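Long-range contacts in PA14 domain-containing protein (Clostridium clariflavum, PDB 6QDI), which probably senses plant biomass outside the cell as a membrane-bound RsgI-type anti-sigma factor, this piece carrying its two calcium-binding PA14 domains: residues T25-N33 and Y110-L121; W74-D82 and M93-Y104. All coordinates share one frame; numbering follows the deposited sequence.

Interaction 1 of 2, residues T25-N33 and Y110-L121. With CA (calcium ion), chain D.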
loop_
_atom_site.group_PDB
_atom_site.type_symbol
_atom_site.label_atom_id
_atom_site.label_comp_id
_atom_site.label_asym_id
_atom_site.label_seq_id
_atom_site.Cartn_x
_atom_site.Cartn_y
_atom_site.Cartn_z
ATOM N N THR A 25 -3.842 -18.904 -9.691
ATOM C CA THR A 25 -3.663 -19.543 -8.414
ATOM C C THR A 25 -2.866 -18.586 -7.518
ATOM O O THR A 25 -2.267 -17.625 -8.027
ATOM C CB THR A 25 -2.847 -20.857 -8.548
ATOM O OG1 THR A 25 -1.563 -20.553 -9.054
ATOM C CG2 THR A 25 -3.536 -21.904 -9.423
ATOM N N ILE A 26 -2.856 -18.859 -6.206
ATOM C CA ILE A 26 -1.972 -18.093 -5.292
ATOM C C ILE A 26 -0.702 -18.915 -5.125
ATOM O O ILE A 26 -0.611 -19.788 -4.271
ATOM C CB ILE A 26 -2.655 -17.770 -3.942
ATOM C CG1 ILE A 26 -3.990 -17.049 -4.159
ATOM C CG2 ILE A 26 -1.703 -16.896 -3.124
ATOM C CD1 ILE A 26 -4.647 -16.425 -2.941
ATOM N N ASP A 27 0.283 -18.613 -5.965
ATOM C CA ASP A 27 1.522 -19.364 -6.031
ATOM C C ASP A 27 2.559 -18.448 -6.624
ATOM O O ASP A 27 2.705 -18.402 -7.845
ATOM C CB ASP A 27 1.304 -20.616 -6.886
ATOM C CG ASP A 27 2.520 -21.496 -7.000
ATOM O OD1 ASP A 27 3.487 -21.352 -6.213
ATOM O OD2 ASP A 27 2.438 -22.344 -7.888
ATOM N N PHE A 28 3.192 -17.650 -5.772
ATOM C CA PHE A 28 4.064 -16.575 -6.225
ATOM C C PHE A 28 5.393 -16.599 -5.525
ATOM O O PHE A 28 5.472 -16.799 -4.312
ATOM C CB PHE A 28 3.416 -15.208 -5.988
ATOM C CG PHE A 28 2.288 -14.950 -6.916
ATOM C CD1 PHE A 28 2.543 -14.592 -8.207
ATOM C CD2 PHE A 28 0.969 -15.073 -6.523
ATOM C CE1 PHE A 28 1.522 -14.359 -9.109
ATOM C CE2 PHE A 28 -0.075 -14.841 -7.428
ATOM C CZ PHE A 28 0.210 -14.501 -8.714
ATOM N N PHE A 29 6.432 -16.375 -6.304
ATOM C CA PHE A 29 7.743 -16.198 -5.779
ATOM C C PHE A 29 8.348 -15.016 -6.519
ATOM O O PHE A 29 8.604 -15.136 -7.745
ATOM C CB PHE A 29 8.596 -17.460 -5.961
ATOM C CG PHE A 29 9.951 -17.347 -5.370
ATOM C CD1 PHE A 29 10.988 -16.606 -6.022
ATOM C CD2 PHE A 29 10.276 -17.966 -4.184
ATOM C CE1 PHE A 29 12.241 -16.490 -5.486
ATOM C CE2 PHE A 29 11.542 -17.871 -3.686
ATOM C CZ PHE A 29 12.504 -17.119 -4.325
ATOM N N TRP A 30 8.522 -13.887 -5.835
ATOM C CA TRP A 30 8.900 -12.635 -6.487
ATOM C C TRP A 30 10.365 -12.269 -6.299
ATOM O O TRP A 30 10.844 -11.312 -6.916
ATOM C CB TRP A 30 7.977 -11.512 -6.011
ATOM C CG TRP A 30 6.597 -11.644 -6.500
ATOM C CD1 TRP A 30 6.178 -11.705 -7.808
ATOM C CD2 TRP A 30 5.403 -11.699 -5.719
ATOM N NE1 TRP A 30 4.824 -11.804 -7.881
ATOM C CE2 TRP A 30 4.318 -11.775 -6.608
ATOM C CE3 TRP A 30 5.150 -11.695 -4.348
ATOM C CZ2 TRP A 30 2.991 -11.825 -6.173
ATOM C CZ3 TRP A 30 3.813 -11.755 -3.922
ATOM C CH2 TRP A 30 2.781 -11.822 -4.825
ATOM N N GLY A 31 11.095 -13.001 -5.431
ATOM C CA GLY A 31 12.470 -12.631 -5.191
ATOM C C GLY A 31 12.473 -11.270 -4.553
ATOM O O GLY A 31 11.597 -10.930 -3.765
ATOM N N VAL A 32 13.441 -10.464 -4.959
ATOM C CA VAL A 32 13.517 -9.087 -4.459
ATOM C C VAL A 32 12.911 -8.105 -5.436
ATOM O O VAL A 32 13.059 -6.890 -5.242
ATOM C CB VAL A 32 14.946 -8.642 -4.057
ATOM C CG1 VAL A 32 15.397 -9.466 -2.862
ATOM C CG2 VAL A 32 15.927 -8.755 -5.196
ATOM N N ASN A 33 12.241 -8.573 -6.483
ATOM C CA ASN A 33 11.630 -7.672 -7.465
ATOM C C ASN A 33 10.157 -7.555 -7.269
ATOM O O ASN A 33 9.553 -8.308 -6.545
ATOM C CB ASN A 33 11.908 -8.166 -8.850
ATOM C CG ASN A 33 13.348 -7.959 -9.199
ATOM O OD1 ASN A 33 13.937 -6.897 -8.887
ATOM N ND2 ASN A 33 13.948 -8.960 -9.771
ATOM N N TYR A 110 -1.712 -10.196 2.082
ATOM C CA TYR A 110 -0.294 -10.540 2.080
ATOM C C TYR A 110 0.540 -9.258 2.064
ATOM O O TYR A 110 0.147 -8.281 1.403
ATOM C CB TYR A 110 -0.011 -11.362 0.785
ATOM C CG TYR A 110 1.457 -11.394 0.442
ATOM C CD1 TYR A 110 2.334 -12.265 1.066
ATOM C CD2 TYR A 110 1.995 -10.452 -0.427
ATOM C CE1 TYR A 110 3.695 -12.206 0.820
ATOM C CE2 TYR A 110 3.357 -10.343 -0.643
ATOM C CZ TYR A 110 4.211 -11.221 -0.003
ATOM O OH TYR A 110 5.555 -11.113 -0.235
ATOM N N PHE A 111 1.721 -9.285 2.691
ATOM C CA PHE A 111 2.683 -8.215 2.492
ATOM C C PHE A 111 4.100 -8.685 2.410
ATOM O O PHE A 111 4.480 -9.676 3.051
ATOM C CB PHE A 111 2.541 -7.073 3.540
ATOM C CG PHE A 111 3.054 -7.383 4.934
ATOM C CD1 PHE A 111 4.380 -7.135 5.282
ATOM C CD2 PHE A 111 2.215 -7.879 5.912
ATOM C CE1 PHE A 111 4.844 -7.372 6.556
ATOM C CE2 PHE A 111 2.680 -8.098 7.201
ATOM C CZ PHE A 111 3.984 -7.862 7.539
ATOM N N ASN A 112 4.914 -7.910 1.695
ATOM C CA ASN A 112 6.370 -8.001 1.718
ATOM C C ASN A 112 6.919 -6.747 2.345
ATOM O O ASN A 112 6.610 -5.643 1.890
ATOM C CB ASN A 112 6.974 -8.213 0.350
ATOM C CG ASN A 112 8.442 -8.575 0.444
ATOM O OD1 ASN A 112 8.864 -9.056 1.484
ATOM N ND2 ASN A 112 9.230 -8.362 -0.619
ATOM N N ASN A 113 7.767 -6.902 3.369
ATOM C CA ASN A 113 8.430 -5.791 4.043
ATOM C C ASN A 113 9.951 -6.013 3.961
ATOM O O ASN A 113 10.569 -6.406 4.951
ATOM C CB ASN A 113 7.964 -5.700 5.478
ATOM C CG ASN A 113 8.548 -4.516 6.222
ATOM O OD1 ASN A 113 9.155 -3.630 5.679
ATOM N ND2 ASN A 113 8.317 -4.505 7.489
ATOM N N THR A 114 10.491 -5.731 2.774
ATOM C CA THR A 114 11.906 -5.889 2.360
ATOM C C THR A 114 12.268 -7.332 2.049
ATOM O O THR A 114 11.641 -8.299 2.517
ATOM C CB THR A 114 12.946 -5.305 3.335
ATOM O OG1 THR A 114 13.150 -6.147 4.477
ATOM C CG2 THR A 114 12.575 -3.898 3.751
ATOM N N GLY A 115 13.312 -7.474 1.253
ATOM C CA GLY A 115 13.857 -8.776 0.926
ATOM C C GLY A 115 12.954 -9.571 0.017
ATOM O O GLY A 115 12.125 -9.038 -0.723
ATOM N N ASN A 116 13.153 -10.874 0.060
ATOM C CA ASN A 116 12.376 -11.798 -0.728
ATOM C C ASN A 116 10.886 -11.629 -0.401
ATOM O O ASN A 116 10.510 -11.327 0.735
ATOM C CB ASN A 116 12.791 -13.238 -0.389
ATOM C CG ASN A 116 12.485 -14.251 -1.504
ATOM O OD1 ASN A 116 11.851 -13.949 -2.523
ATOM N ND2 ASN A 116 12.924 -15.487 -1.274
ATOM N N GLY A 117 10.051 -11.906 -1.395
ATOM C CA GLY A 117 8.615 -11.966 -1.243
ATOM C C GLY A 117 8.091 -13.227 -1.908
ATOM O O GLY A 117 8.415 -13.484 -3.048
ATOM N N PHE A 118 7.287 -14.002 -1.166
ATOM C CA PHE A 118 6.644 -15.173 -1.724
ATOM C C PHE A 118 5.377 -15.483 -0.928
ATOM O O PHE A 118 5.295 -15.177 0.261
ATOM C CB PHE A 118 7.587 -16.383 -1.826
ATOM C CG PHE A 118 8.281 -16.788 -0.557
ATOM C CD1 PHE A 118 7.611 -17.501 0.432
ATOM C CD2 PHE A 118 9.641 -16.566 -0.412
ATOM C CE1 PHE A 118 8.275 -17.932 1.581
ATOM C CE2 PHE A 118 10.315 -17.027 0.719
ATOM C CZ PHE A 118 9.639 -17.685 1.708
ATOM N N VAL A 119 4.438 -16.161 -1.584
ATOM C CA VAL A 119 3.234 -16.610 -0.936
ATOM C C VAL A 119 2.645 -17.740 -1.776
ATOM O O VAL A 119 2.478 -17.615 -3.002
ATOM C CB VAL A 119 2.240 -15.470 -0.684
ATOM C CG1 VAL A 119 1.812 -14.717 -1.921
ATOM C CG2 VAL A 119 1.023 -15.969 0.071
ATOM N N LYS A 120 2.330 -18.838 -1.124
ATOM C CA LYS A 120 1.788 -20.020 -1.786
ATOM C C LYS A 120 0.683 -20.612 -0.940
ATOM O O LYS A 120 0.910 -20.881 0.248
ATOM C CB LYS A 120 2.915 -21.079 -1.946
ATOM C CG LYS A 120 2.600 -22.331 -2.702
ATOM C CD LYS A 120 3.877 -23.161 -2.937
ATOM C CE LYS A 120 3.684 -24.638 -3.214
ATOM N NZ LYS A 120 4.948 -25.177 -3.752
ATOM N N LEU A 121 -0.486 -20.831 -1.551
ATOM C CA LEU A 121 -1.669 -21.420 -0.872
ATOM C C LEU A 121 -1.945 -22.827 -1.391
ATOM O O LEU A 121 -2.240 -23.009 -2.589
ATOM C CB LEU A 121 -2.906 -20.544 -1.117
ATOM C CG LEU A 121 -4.182 -21.050 -0.466
ATOM C CD1 LEU A 121 -4.116 -20.972 1.042
ATOM C CD2 LEU A 121 -5.355 -20.283 -1.050
HETATM CA CA CA D . 10.402 -10.223 2.823
HETATM O O HOH W 1 -3.732 -21.355 -5.006
HETATM O O HOH W 2 5.488 -23.419 -5.876
#
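Trp30 reaches across to Gly117, Tyr110 and Val119. Its CB lies 3.6 Å from Gly117 O, the same oxygen that takes the backbone N-H of Trp30 in a bond of 2.8 Å. With CG beside its own backbone N (chi1 -69°), the indole runs back over Phe28, whose CB sits above one face near the rim. Further out, CE3 still skirts Gly117 O. At the tip CZ3 comes to 3.6 Å from Tyr110 CE2 and 4.1 Å from Val119 CG1; Tyr110 CE2 lies near the indole plane at the indole's edge, and the two ring planes are inclined at 52°. Tyr110 OH is held separately, by Asp68 O. The backbones form an antiparallel pair at the margin of one sheet of the PA14 beta-sandwich, with Phe28 and Val119 as a hydrogen-bonded pair and Ile26 O taking Leu121 N beyond it. On the other face of this ladder the Phe29 and Phe118 rings are nearly parallel (6°) but slid apart, centroids 5.9 Å from each other, so they barely overlap. Lys120 and Asp27 run side by side there, and one water joins Lys120 NZ to Asp27 OD1. Where 110-113 turns back toward 117-121, calcium is gripped by Asn112 OD1, Thr114 O (2.3 Å) and Asn116 O, with Asp68 and Asn69 completing the protein ligands. Asn112 ND2 bonds Gly115 O at 3.0 Å, fixing the amide's rotation.

Interaction 2 of 2, residues W74-D82 and M93-Y104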
loop_
_atom_site.group_PDB
_atom_site.type_symbol
_atom_site.label_atom_id
_atom_site.label_comp_id
_atom_site.label_asym_id
_atom_site.label_seq_id
_atom_site.Cartn_x
_atom_site.Cartn_y
_atom_site.Cartn_z
ATOM N N TRP A 74 -8.874 -15.794 5.209
ATOM C CA TRP A 74 -10.257 -16.035 5.604
ATOM C C TRP A 74 -10.875 -16.995 4.599
ATOM O O TRP A 74 -10.818 -16.769 3.385
ATOM C CB TRP A 74 -11.113 -14.749 5.610
ATOM C CG TRP A 74 -10.816 -13.650 6.561
ATOM C CD1 TRP A 74 -11.529 -13.338 7.682
ATOM C CD2 TRP A 74 -9.804 -12.642 6.465
ATOM N NE1 TRP A 74 -11.037 -12.227 8.274
ATOM C CE2 TRP A 74 -9.956 -11.791 7.581
ATOM C CE3 TRP A 74 -8.760 -12.393 5.566
ATOM C CZ2 TRP A 74 -9.154 -10.674 7.777
ATOM C CZ3 TRP A 74 -7.941 -11.280 5.777
ATOM C CH2 TRP A 74 -8.159 -10.432 6.862
ATOM N N ILE A 75 -11.528 -18.047 5.112
ATOM C CA ILE A 75 -12.325 -18.962 4.295
ATOM C C ILE A 75 -13.716 -18.943 4.916
ATOM O O ILE A 75 -13.837 -19.076 6.118
ATOM C CB ILE A 75 -11.770 -20.411 4.303
ATOM C CG1 ILE A 75 -10.333 -20.491 3.760
ATOM C CG2 ILE A 75 -12.721 -21.328 3.538
ATOM C CD1 ILE A 75 -10.213 -20.215 2.286
ATOM N N ASP A 76 -14.747 -18.757 4.106
ATOM C CA ASP A 76 -16.117 -18.679 4.602
ATOM C C ASP A 76 -16.257 -17.601 5.668
ATOM O O ASP A 76 -16.989 -17.750 6.662
ATOM C CB ASP A 76 -16.581 -20.031 5.157
ATOM C CG ASP A 76 -18.086 -20.077 5.441
ATOM O OD1 ASP A 76 -18.850 -19.437 4.692
ATOM O OD2 ASP A 76 -18.474 -20.753 6.389
ATOM N N ASN A 77 -15.517 -16.515 5.497
ATOM C CA ASN A 77 -15.506 -15.387 6.409
ATOM C C ASN A 77 -14.975 -15.710 7.800
ATOM O O ASN A 77 -15.121 -14.898 8.736
ATOM C CB ASN A 77 -16.857 -14.677 6.414
ATOM C CG ASN A 77 -17.263 -14.281 5.004
ATOM O OD1 ASN A 77 -16.638 -13.441 4.391
ATOM N ND2 ASN A 77 -18.285 -14.963 4.452
ATOM N N LYS A 78 -14.244 -16.814 7.946
ATOM C CA LYS A 78 -13.603 -17.153 9.179
ATOM C C LYS A 78 -12.097 -16.957 8.967
ATOM O O LYS A 78 -11.518 -17.527 8.013
ATOM C CB LYS A 78 -13.895 -18.580 9.587
ATOM C CG LYS A 78 -13.252 -18.947 10.914
ATOM C CD LYS A 78 -13.647 -20.332 11.449
ATOM C CE LYS A 78 -14.990 -20.363 12.149
ATOM N NZ LYS A 78 -15.091 -19.539 13.403
ATOM N N LEU A 79 -11.437 -16.201 9.855
ATOM C CA LEU A 79 -9.986 -16.000 9.777
ATOM C C LEU A 79 -9.318 -17.247 10.326
ATOM O O LEU A 79 -9.282 -17.461 11.528
ATOM C CB LEU A 79 -9.628 -14.756 10.586
ATOM C CG LEU A 79 -8.172 -14.340 10.641
ATOM C CD1 LEU A 79 -7.563 -14.147 9.250
ATOM C CD2 LEU A 79 -8.023 -13.064 11.469
ATOM N N ILE A 80 -8.749 -18.062 9.446
ATOM C CA ILE A 80 -8.182 -19.352 9.851
ATOM C C ILE A 80 -6.663 -19.347 9.898
ATOM O O ILE A 80 -6.104 -20.217 10.515
ATOM C CB ILE A 80 -8.690 -20.521 8.992
ATOM C CG1 ILE A 80 -8.288 -20.407 7.523
ATOM C CG2 ILE A 80 -10.188 -20.691 9.175
ATOM C CD1 ILE A 80 -8.505 -21.685 6.740
ATOM N N ILE A 81 -5.994 -18.386 9.245
ATOM C CA ILE A 81 -4.566 -18.186 9.396
ATOM C C ILE A 81 -4.353 -16.690 9.637
ATOM O O ILE A 81 -4.665 -15.884 8.766
ATOM C CB ILE A 81 -3.741 -18.669 8.172
ATOM C CG1 ILE A 81 -3.913 -20.170 7.966
ATOM C CG2 ILE A 81 -2.271 -18.323 8.365
ATOM C CD1 ILE A 81 -3.274 -20.722 6.705
ATOM N N ASP A 82 -3.876 -16.361 10.822
ATOM C CA ASP A 82 -3.694 -14.953 11.219
ATOM C C ASP A 82 -2.231 -14.749 11.557
ATOM O O ASP A 82 -1.806 -14.949 12.698
ATOM C CB ASP A 82 -4.588 -14.637 12.415
ATOM C CG ASP A 82 -4.561 -13.167 12.808
ATOM O OD1 ASP A 82 -3.875 -12.370 12.110
ATOM O OD2 ASP A 82 -5.223 -12.795 13.802
ATOM N N MET A 93 -0.818 -23.294 8.986
ATOM C CA MET A 93 -1.996 -24.086 8.647
ATOM C C MET A 93 -3.232 -23.579 9.365
ATOM O O MET A 93 -3.169 -23.054 10.465
ATOM C CB MET A 93 -1.818 -25.560 9.020
ATOM C CG MET A 93 -0.736 -26.291 8.253
ATOM S SD MET A 93 -0.405 -27.977 8.785
ATOM C CE MET A 93 0.572 -27.669 10.249
ATOM N N GLY A 94 -4.359 -23.767 8.697
ATOM C CA GLY A 94 -5.662 -23.575 9.331
ATOM C C GLY A 94 -6.621 -24.607 8.748
ATOM O O GLY A 94 -6.495 -25.010 7.585
ATOM N N LYS A 95 -7.598 -25.022 9.563
ATOM C CA LYS A 95 -8.538 -26.074 9.162
ATOM C C LYS A 95 -9.957 -25.539 9.191
ATOM O O LYS A 95 -10.279 -24.673 10.035
ATOM C CB LYS A 95 -8.410 -27.267 10.110
ATOM C CG LYS A 95 -7.075 -27.985 9.990
ATOM C CD LYS A 95 -7.071 -29.299 10.736
ATOM C CE LYS A 95 -6.799 -29.087 12.200
ATOM N NZ LYS A 95 -6.364 -30.378 12.800
ATOM N N ILE A 96 -10.798 -26.069 8.306
ATOM C CA ILE A 96 -12.223 -25.702 8.272
ATOM C C ILE A 96 -13.016 -26.778 7.522
ATOM O O ILE A 96 -12.547 -27.301 6.494
ATOM C CB ILE A 96 -12.438 -24.311 7.622
ATOM C CG1 ILE A 96 -13.910 -23.877 7.705
ATOM C CG2 ILE A 96 -11.889 -24.249 6.213
ATOM C CD1 ILE A 96 -14.073 -22.400 7.444
ATOM N N TYR A 97 -14.182 -27.141 8.051
ATOM C CA TYR A 97 -15.082 -28.066 7.398
ATOM C C TYR A 97 -15.843 -27.366 6.278
ATOM O O TYR A 97 -16.412 -26.308 6.504
ATOM C CB TYR A 97 -16.070 -28.624 8.411
ATOM C CG TYR A 97 -16.898 -29.685 7.789
ATOM C CD1 TYR A 97 -16.403 -30.964 7.667
ATOM C CD2 TYR A 97 -18.119 -29.391 7.245
ATOM C CE1 TYR A 97 -17.130 -31.941 7.065
ATOM C CE2 TYR A 97 -18.858 -30.371 6.631
ATOM C CZ TYR A 97 -18.331 -31.641 6.534
ATOM O OH TYR A 97 -19.026 -32.683 5.958
ATOM N N LEU A 98 -15.854 -27.951 5.081
ATOM C CA LEU A 98 -16.549 -27.398 3.929
ATOM C C LEU A 98 -17.404 -28.489 3.295
ATOM O O LEU A 98 -17.110 -29.679 3.456
ATOM C CB LEU A 98 -15.581 -26.804 2.921
ATOM C CG LEU A 98 -14.582 -25.760 3.447
ATOM C CD1 LEU A 98 -13.571 -25.433 2.374
ATOM C CD2 LEU A 98 -15.299 -24.502 3.857
ATOM N N GLU A 99 -18.440 -28.058 2.586
ATOM C CA GLU A 99 -19.354 -28.937 1.887
ATOM C C GLU A 99 -19.054 -28.992 0.393
ATOM O O GLU A 99 -18.836 -27.973 -0.280
ATOM C CB GLU A 99 -20.792 -28.432 2.061
ATOM C CG GLU A 99 -21.298 -28.453 3.491
ATOM C CD GLU A 99 -22.790 -28.111 3.609
ATOM O OE1 GLU A 99 -23.585 -28.945 3.404
ATOM O OE2 GLU A 99 -23.009 -26.915 3.961
ATOM N N ALA A 100 -19.162 -30.199 -0.148
ATOM C CA ALA A 100 -18.937 -30.427 -1.541
ATOM C C ALA A 100 -19.712 -29.535 -2.470
ATOM O O ALA A 100 -20.920 -29.422 -2.336
ATOM C CB ALA A 100 -19.265 -31.871 -1.847
ATOM N N GLY A 101 -19.029 -28.892 -3.409
ATOM C CA GLY A 101 -19.663 -28.113 -4.432
ATOM C C GLY A 101 -20.178 -26.751 -4.053
ATOM O O GLY A 101 -20.633 -25.995 -4.919
ATOM N N LYS A 102 -20.082 -26.404 -2.777
ATOM C CA LYS A 102 -20.589 -25.119 -2.302
ATOM C C LYS A 102 -19.529 -24.019 -2.511
ATOM O O LYS A 102 -18.325 -24.271 -2.385
ATOM C CB LYS A 102 -20.962 -25.245 -0.819
ATOM C CG LYS A 102 -21.596 -24.010 -0.205
ATOM C CD LYS A 102 -22.212 -24.273 1.164
ATOM C CE LYS A 102 -23.319 -23.272 1.459
ATOM N NZ LYS A 102 -23.566 -23.144 2.917
ATOM N N LEU A 103 -19.987 -22.829 -2.895
ATOM C CA LEU A 103 -19.084 -21.696 -3.066
ATOM C C LEU A 103 -18.911 -20.971 -1.747
ATOM O O LEU A 103 -19.904 -20.581 -1.108
ATOM C CB LEU A 103 -19.638 -20.692 -4.066
ATOM C CG LEU A 103 -19.646 -21.151 -5.502
ATOM C CD1 LEU A 103 -20.545 -20.254 -6.349
ATOM C CD2 LEU A 103 -18.233 -21.166 -6.042
ATOM N N TYR A 104 -17.672 -20.733 -1.373
ATOM C CA TYR A 104 -17.342 -20.028 -0.158
ATOM C C TYR A 104 -16.515 -18.799 -0.456
ATOM O O TYR A 104 -15.690 -18.796 -1.350
ATOM C CB TYR A 104 -16.543 -20.910 0.766
ATOM C CG TYR A 104 -17.312 -22.111 1.269
ATOM C CD1 TYR A 104 -18.119 -22.010 2.410
ATOM C CD2 TYR A 104 -17.221 -23.348 0.659
ATOM C CE1 TYR A 104 -18.832 -23.084 2.906
ATOM C CE2 TYR A 104 -17.917 -24.444 1.157
ATOM C CZ TYR A 104 -18.718 -24.308 2.286
ATOM O OH TYR A 104 -19.418 -25.401 2.772
#
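Ile96 swings its CG1 branch away from its own backbone N (chi1 -175°) and keeps it extended, which carries CD1 over to Ile75 O at 3.6 Å and on to Asp76 CB. Its other branch, CG2, meets Ile75 CG2 at 4.0 Å, and that same methyl of Ile75 also touches Leu98 CD2, the two side chains crossing at about a right angle. Tyr104 sets its ring beside its backbone N (chi1 -65°), and Asp76 comes to the ring's edge: Asp76 OD1 lies near the ring plane, 3.5 Å from Tyr104 CD1, while the carboxylate plane stands 77° from the ring. Both faces of that ring are taken within 93-104, by Leu98 CD2 over the centre of one and Lys102 CG, offset toward the rim, on the opposite one. Tyr104 OH accepts the backbone N-H of Glu99 at 2.8 Å, so the phenol is held at its tip as well as on its faces.

Strands 71-75 and 78-83 form a beta hairpin closed by a type I' turn from Ile75 to Lys78, and it packs against strand 93-98 of the other sheet of the PA14 sandwich. Ile80 and Ile81 both face Leu73 in a classic beta bulge, and both reach strand 93-98. Ile81 lays CG1 against the peptide between Met93 and Gly94, 3.7 Å from Gly94 N. Ile80 turns CD1 to the Gly94 carbonyl and, at 4.3 Å, to Ile96 CG2. Having no side chain, Gly94 lets Ile80 O approach its CA to 3.6 Å in a CA-H...O contact. Phe63 of strand 59-68 and Ile106 of strand 104-113 extend the apolar layer, touching Ile80 and Ile75 respectively.

In the fold
Interactions 1 and 2 belong to the same PA14 domain, the first of the two in this chain. Along the sequence the second is nested inside the loop that the first closes. Their centres are about 22 Å apart and their nearest atoms about 6 Å, without touching. Strand 104-113 joins them: it starts at Tyr104 of interaction 2 and ends at the calcium loop of interaction 1, running beside strand 71-75 on the way. In the other sheet, strand 59-68 lies between 93-98 and 117-125. Interaction 1 supplies three of the residues that bind one calcium ion, whereas interaction 2 joins the two sheets away from the known metal sites.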